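Local coordinates for molybdopterin biosynthesis moeA protein (Pyrococcus horikoshii, PDB 1WU2), which probably takes part in molybdenum cofactor biosynthesis, acting on molybdopterin in the step where molybdenum is inserted, as its MoeA relatives do, at residues 10-13 against 14-18; 337-340 against 341-344. One frame throughout, in Å; residues are numbered along the deposited sequence.

Interaction 1: residues 10-13 against 14-18; sequences YREA and LKLLL
Tyr10 and Leu14 meet across the first full turn of the amphipathic helix 10-20, where i to i+4 spacing brings side chains together on one flank. The backbone sets that spacing through four consecutive alpha-helical bonds. Leu14 N reaches Tyr10 O at 2.8 Å, Lys15 N lies 3.2 Å from Arg11 O, and Leu17 N is bound to Ala13 O at 3.1 Å; the pattern continues along the helix.

With CG of Tyr10 anti to the backbone nitrogen (chi1 169°), the phenol runs alongside Leu14, both side chains heading the same way. CB of Leu14 lies over one ring face, while CD2 reaches the far end of the ring, 3.9 Å from Tyr10 CZ and 3.5 Å from Tyr10 OH. The hydroxyl itself is hydrogen-bonded to Leu309 O, on helix 300-319. Arg11 folds back at chi2 (-72°), which brings its guanidinium beside the ring, with Tyr10 CE2 3.9 Å above the guanidinium plane, over its centre. Leu14 CD2 meets the same group obliquely, 4.1 Å from Arg11 NH1. On another flank, the extended Glu12 runs beside Leu16, and its CG comes within 4.2 Å of Leu16 CD1; Lys15, close by, forms a salt bridge with Asp19 in the next turn.

Ala13, Leu14 and Leu17 pack on Phe310 of helix 300-319, whereas Glu12 and Lys15 are exposed. The chemistry is thus divided by side: the phenol is held by a hydrogen bond at its tip and by carbon against its face, while the charged chains each act differently, Glu12 touching Leu16 through its aliphatic stem, Arg11 using its flat group against Tyr10 and Leu14, and Lys15 pairing its amine with Asp19.

Interaction 2: residues 337-340 against 341-344; sequences PSQL and GRYE
Gln339 and Arg342 lie side by side at the two ends of a type II beta turn, and their aliphatic parts form the close-packed portion of the contact. The extended Gln339 chain points the same way as Arg342, and its CD stands 3.6 Å from Arg342 CG. Amide and guanidinium planes are turned 74° apart. Bends at chi2 and chi3 curl the arginine, whose NE and NH2 are bound by the carbonyls of Thr280 and Ile281.

Below the turn, the buried carboxylate of Glu344 reaches back toward the incoming chain. Its OE2 takes a weak, strongly bent hydrogen bond from Gln339 N at 3.1 Å, and Ser338 CB lies 3.7 Å from that same oxygen. The turn bond is weak too, with Arg342 N 3.4 Å from Gln339 O.

The outer side is looser: Leu340 and Gly341, the two corner residues, are exposed. Gly341, with phi 87° and psi -4°, adopts the left-handed conformation in which a side chain would jam against the preceding carbonyl. Glycine is common at this third position (i+2) of type II turns, and the turn here leads into strand 343-351 of the C-terminal domain.

Overall arrangement
The centres of interaction 1 and interaction 2 lie 18 Å apart, yet their side chains touch. Tyr343, just after the beta turn, points away from 337-340 and meets the first turn of helix 10-20: its CZ is 3.4 Å from Tyr10 CD2, with the ring planes about 40° apart. Arg11 NH2 approaches Tyr343 OH at 3.1 Å, and that hydroxyl is hydrogen-bonded to Glu377 of strand 374-378. A second tie runs through Glu380, which bonds to Tyr10 N and by its backbone to Gly341. Helix 10-20, from the N-terminal region, is thereby joined to the C-terminal region (domain IV), while Phe310 of helix 300-319 and Phe276 pack on its apolar residues.

Interaction 1: residues 10-13 against 14-18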
ATOM      1  N   TYR A  10     -16.197 -16.232  14.046  1.00 32.99           N
ATOM      2  CA  TYR A  10     -15.386 -15.764  12.930  1.00 32.41           C
ATOM      3  C   TYR A  10     -14.199 -16.675  12.625  1.00 32.47           C
ATOM      4  O   TYR A  10     -13.948 -16.977  11.463  1.00 32.24           O
ATOM      5  CB  TYR A  10     -14.874 -14.343  13.187  1.00 32.14           C
ATOM      6  CG  TYR A  10     -13.822 -13.898  12.193  1.00 30.68           C
ATOM      7  CD1 TYR A  10     -14.084 -13.899  10.827  1.00 29.41           C
ATOM      8  CD2 TYR A  10     -12.562 -13.491  12.618  1.00 29.39           C
ATOM      9  CE1 TYR A  10     -13.121 -13.503   9.913  1.00 28.80           C
ATOM     10  CE2 TYR A  10     -11.597 -13.088  11.712  1.00 28.80           C
ATOM     11  CZ  TYR A  10     -11.882 -13.098  10.360  1.00 28.28           C
ATOM     12  OH  TYR A  10     -10.926 -12.696   9.459  1.00 27.93           O
ATOM     13  N   ARG A  11     -13.472 -17.099  13.656  1.00 32.52           N
ATOM     14  CA  ARG A  11     -12.256 -17.890  13.460  1.00 32.81           C
ATOM     15  C   ARG A  11     -12.556 -19.281  12.901  1.00 32.62           C
ATOM     16  O   ARG A  11     -11.770 -19.813  12.125  1.00 32.40           O
ATOM     17  CB  ARG A  11     -11.443 -17.994  14.754  1.00 33.00           C
ATOM     18  CG  ARG A  11     -10.800 -16.676  15.201  1.00 34.26           C
ATOM     19  CD  ARG A  11      -9.624 -16.211  14.335  1.00 35.47           C
ATOM     20  NE  ARG A  11      -9.259 -14.818  14.608  1.00 36.67           N
ATOM     21  CZ  ARG A  11      -8.452 -14.072  13.848  1.00 37.71           C
ATOM     22  NH1 ARG A  11      -7.898 -14.563  12.742  1.00 37.62           N
ATOM     23  NH2 ARG A  11      -8.195 -12.815  14.202  1.00 38.36           N
ATOM     24  N   GLU A  12     -13.691 -19.857  13.290  1.00 32.70           N
ATOM     25  CA  GLU A  12     -14.143 -21.125  12.713  1.00 32.71           C
ATOM     26  C   GLU A  12     -14.577 -20.938  11.260  1.00 32.34           C
ATOM     27  O   GLU A  12     -14.319 -21.800  10.422  1.00 32.26           O
ATOM     28  CB  GLU A  12     -15.302 -21.726  13.519  1.00 32.90           C
ATOM     29  CG  GLU A  12     -15.750 -23.097  13.012  1.00 33.83           C
ATOM     30  CD  GLU A  12     -16.863 -23.730  13.834  1.00 35.08           C
ATOM     31  OE1 GLU A  12     -17.404 -23.073  14.752  1.00 35.98           O
ATOM     32  OE2 GLU A  12     -17.201 -24.901  13.551  1.00 36.21           O
ATOM     33  N   ALA A  13     -15.243 -19.821  10.976  1.00 31.98           N
ATOM     34  CA  ALA A  13     -15.738 -19.523   9.632  1.00 31.88           C
ATOM     35  C   ALA A  13     -14.592 -19.246   8.669  1.00 31.65           C
ATOM     36  O   ALA A  13     -14.663 -19.605   7.499  1.00 31.61           O
ATOM     37  CB  ALA A  13     -16.680 -18.327   9.662  1.00 31.87           C
ATOM     38  N   LEU A  14     -13.544 -18.600   9.170  1.00 31.42           N
ATOM     39  CA  LEU A  14     -12.400 -18.233   8.349  1.00 31.27           C
ATOM     40  C   LEU A  14     -11.594 -19.477   8.009  1.00 31.13           C
ATOM     41  O   LEU A  14     -11.047 -19.577   6.919  1.00 30.88           O
ATOM     42  CB  LEU A  14     -11.518 -17.206   9.071  1.00 31.25           C
ATOM     43  CG  LEU A  14     -10.301 -16.695   8.293  1.00 31.12           C
ATOM     44  CD1 LEU A  14     -10.740 -15.887   7.076  1.00 31.21           C
ATOM     45  CD2 LEU A  14      -9.380 -15.876   9.194  1.00 30.95           C
ATOM     46  N   LYS A  15     -11.531 -20.422   8.943  1.00 31.04           N
ATOM     47  CA  LYS A  15     -10.819 -21.678   8.720  1.00 31.16           C
ATOM     48  C   LYS A  15     -11.564 -22.578   7.729  1.00 30.82           C
ATOM     49  O   LYS A  15     -10.945 -23.192   6.865  1.00 30.73           O
ATOM     50  CB  LYS A  15     -10.610 -22.422  10.042  1.00 31.34           C
ATOM     51  CG  LYS A  15      -9.549 -23.518   9.980  1.00 32.29           C
ATOM     52  CD  LYS A  15     -10.009 -24.802  10.661  1.00 33.60           C
ATOM     53  CE  LYS A  15      -8.836 -25.724  10.987  1.00 34.20           C
ATOM     54  NZ  LYS A  15      -8.255 -26.356   9.772  1.00 34.33           N
ATOM     55  N   LEU A  16     -12.884 -22.657   7.866  1.00 30.43           N
ATOM     56  CA  LEU A  16     -13.702 -23.481   6.979  1.00 30.21           C
ATOM     57  C   LEU A  16     -13.577 -22.970   5.550  1.00 29.99           C
ATOM     58  O   LEU A  16     -13.410 -23.752   4.615  1.00 29.93           O
ATOM     59  CB  LEU A  16     -15.176 -23.458   7.410  1.00 30.24           C
ATOM     60  CG  LEU A  16     -15.572 -24.275   8.643  1.00 30.03           C
ATOM     61  CD1 LEU A  16     -16.982 -23.915   9.096  1.00 29.62           C
ATOM     62  CD2 LEU A  16     -15.469 -25.771   8.376  1.00 30.16           C
ATOM     63  N   LEU A  17     -13.638 -21.648   5.407  1.00 29.75           N
ATOM     64  CA  LEU A  17     -13.523 -20.971   4.121  1.00 29.76           C
ATOM     65  C   LEU A  17     -12.150 -21.154   3.474  1.00 29.81           C
ATOM     66  O   LEU A  17     -12.058 -21.520   2.307  1.00 29.82           O
ATOM     67  CB  LEU A  17     -13.808 -19.476   4.300  1.00 29.76           C
ATOM     68  CG  LEU A  17     -13.886 -18.620   3.029  1.00 29.72           C
ATOM     69  CD1 LEU A  17     -15.071 -17.666   3.094  1.00 29.92           C
ATOM     70  CD2 LEU A  17     -12.598 -17.840   2.796  1.00 29.55           C
ATOM     71  N   LEU A  18     -11.090 -20.896   4.234  1.00 29.92           N
ATOM     72  CA  LEU A  18      -9.725 -20.905   3.693  1.00 30.07           C
ATOM     73  C   LEU A  18      -9.198 -22.314   3.415  1.00 30.28           C
ATOM     74  O   LEU A  18      -8.392 -22.499   2.507  1.00 30.22           O
ATOM     75  CB  LEU A  18      -8.758 -20.164   4.629  1.00 29.96           C
ATOM     76  CG  LEU A  18      -8.917 -18.647   4.739  1.00 29.84           C
ATOM     77  CD1 LEU A  18      -7.958 -18.093   5.783  1.00 29.03           C
ATOM     78  CD2 LEU A  18      -8.699 -17.962   3.388  1.00 30.33           C
TER

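Interaction 2: residues 337-340 against 341-344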
ATOM      1  N   PRO A 337     -17.513   0.150  23.451  1.00 36.35           N
ATOM      2  CA  PRO A 337     -18.333  -0.918  24.032  1.00 36.37           C
ATOM      3  C   PRO A 337     -18.647  -1.970  22.970  1.00 36.24           C
ATOM      4  O   PRO A 337     -18.824  -1.626  21.802  1.00 36.47           O
ATOM      5  CB  PRO A 337     -19.598  -0.191  24.509  1.00 36.46           C
ATOM      6  CG  PRO A 337     -19.626   1.100  23.779  1.00 36.45           C
ATOM      7  CD  PRO A 337     -18.220   1.444  23.425  1.00 36.45           C
ATOM      8  N   SER A 338     -18.693  -3.234  23.373  1.00 35.97           N
ATOM      9  CA  SER A 338     -18.800  -4.343  22.430  1.00 35.74           C
ATOM     10  C   SER A 338     -19.723  -5.445  22.938  1.00 35.36           C
ATOM     11  O   SER A 338     -19.712  -5.795  24.119  1.00 35.31           O
ATOM     12  CB  SER A 338     -17.419  -4.939  22.148  1.00 35.83           C
ATOM     13  OG  SER A 338     -16.503  -3.943  21.727  1.00 36.56           O
ATOM     14  N   GLN A 339     -20.512  -5.988  22.019  1.00 34.84           N
ATOM     15  CA  GLN A 339     -21.405  -7.096  22.308  1.00 34.44           C
ATOM     16  C   GLN A 339     -20.607  -8.384  22.433  1.00 33.91           C
ATOM     17  O   GLN A 339     -19.755  -8.679  21.589  1.00 33.80           O
ATOM     18  CB  GLN A 339     -22.433  -7.235  21.183  1.00 34.57           C
ATOM     19  CG  GLN A 339     -23.712  -7.942  21.581  1.00 35.17           C
ATOM     20  CD  GLN A 339     -24.692  -8.056  20.427  1.00 35.88           C
ATOM     21  OE1 GLN A 339     -24.688  -7.226  19.516  1.00 36.86           O
ATOM     22  NE2 GLN A 339     -25.540  -9.075  20.468  1.00 36.45           N
ATOM     23  N   LEU A 340     -20.873  -9.139  23.495  1.00 33.21           N
ATOM     24  CA  LEU A 340     -20.328 -10.486  23.637  1.00 32.88           C
ATOM     25  C   LEU A 340     -21.047 -11.391  22.647  1.00 32.35           C
ATOM     26  O   LEU A 340     -22.246 -11.238  22.417  1.00 32.30           O
ATOM     27  CB  LEU A 340     -20.495 -11.017  25.066  1.00 32.80           C
ATOM     28  CG  LEU A 340     -19.550 -10.442  26.127  1.00 33.21           C
ATOM     29  CD1 LEU A 340     -19.930 -10.945  27.519  1.00 33.38           C
ATOM     30  CD2 LEU A 340     -18.097 -10.780  25.821  1.00 33.14           C
ATOM     31  N   GLY A 341     -20.303 -12.320  22.056  1.00 31.83           N
ATOM     32  CA  GLY A 341     -20.817 -13.171  20.998  1.00 31.54           C
ATOM     33  C   GLY A 341     -20.710 -12.582  19.597  1.00 31.21           C
ATOM     34  O   GLY A 341     -21.051 -13.266  18.633  1.00 31.22           O
ATOM     35  N   ARG A 342     -20.243 -11.337  19.475  1.00 30.74           N
ATOM     36  CA  ARG A 342     -20.102 -10.679  18.171  1.00 30.38           C
ATOM     37  C   ARG A 342     -18.681 -10.172  17.938  1.00 30.13           C
ATOM     38  O   ARG A 342     -18.095  -9.505  18.794  1.00 30.14           O
ATOM     39  CB  ARG A 342     -21.094  -9.522  18.030  1.00 30.33           C
ATOM     40  CG  ARG A 342     -22.560  -9.909  18.244  1.00 30.09           C
ATOM     41  CD  ARG A 342     -23.094 -10.924  17.256  1.00 29.39           C
ATOM     42  NE  ARG A 342     -23.079 -10.409  15.890  1.00 29.49           N
ATOM     43  CZ  ARG A 342     -24.004  -9.611  15.363  1.00 29.56           C
ATOM     44  NH1 ARG A 342     -25.062  -9.219  16.068  1.00 29.49           N
ATOM     45  NH2 ARG A 342     -23.872  -9.210  14.107  1.00 30.07           N
ATOM     46  N   TYR A 343     -18.144 -10.496  16.763  1.00 29.73           N
ATOM     47  CA  TYR A 343     -16.799 -10.108  16.361  1.00 29.38           C
ATOM     48  C   TYR A 343     -16.876  -8.748  15.672  1.00 29.29           C
ATOM     49  O   TYR A 343     -17.360  -8.644  14.550  1.00 29.23           O
ATOM     50  CB  TYR A 343     -16.224 -11.165  15.416  1.00 29.29           C
ATOM     51  CG  TYR A 343     -14.734 -11.089  15.208  1.00 28.86           C
ATOM     52  CD1 TYR A 343     -14.192 -10.306  14.194  1.00 28.04           C
ATOM     53  CD2 TYR A 343     -13.865 -11.818  16.013  1.00 28.42           C
ATOM     54  CE1 TYR A 343     -12.823 -10.239  13.999  1.00 28.06           C
ATOM     55  CE2 TYR A 343     -12.493 -11.761  15.825  1.00 28.00           C
ATOM     56  CZ  TYR A 343     -11.979 -10.970  14.817  1.00 27.99           C
ATOM     57  OH  TYR A 343     -10.619 -10.909  14.623  1.00 27.49           O
ATOM     58  N   GLU A 344     -16.396  -7.711  16.354  1.00 29.10           N
ATOM     59  CA  GLU A 344     -16.572  -6.330  15.907  1.00 29.05           C
ATOM     60  C   GLU A 344     -15.537  -5.924  14.861  1.00 28.70           C
ATOM     61  O   GLU A 344     -14.336  -6.013  15.099  1.00 28.67           O
ATOM     62  CB  GLU A 344     -16.476  -5.340  17.083  1.00 29.13           C
ATOM     63  CG  GLU A 344     -17.073  -5.791  18.409  1.00 29.93           C
ATOM     64  CD  GLU A 344     -18.578  -5.954  18.368  1.00 30.93           C
ATOM     65  OE1 GLU A 344     -19.211  -5.469  17.405  1.00 31.68           O
ATOM     66  OE2 GLU A 344     -19.124  -6.570  19.307  1.00 31.45           O
TER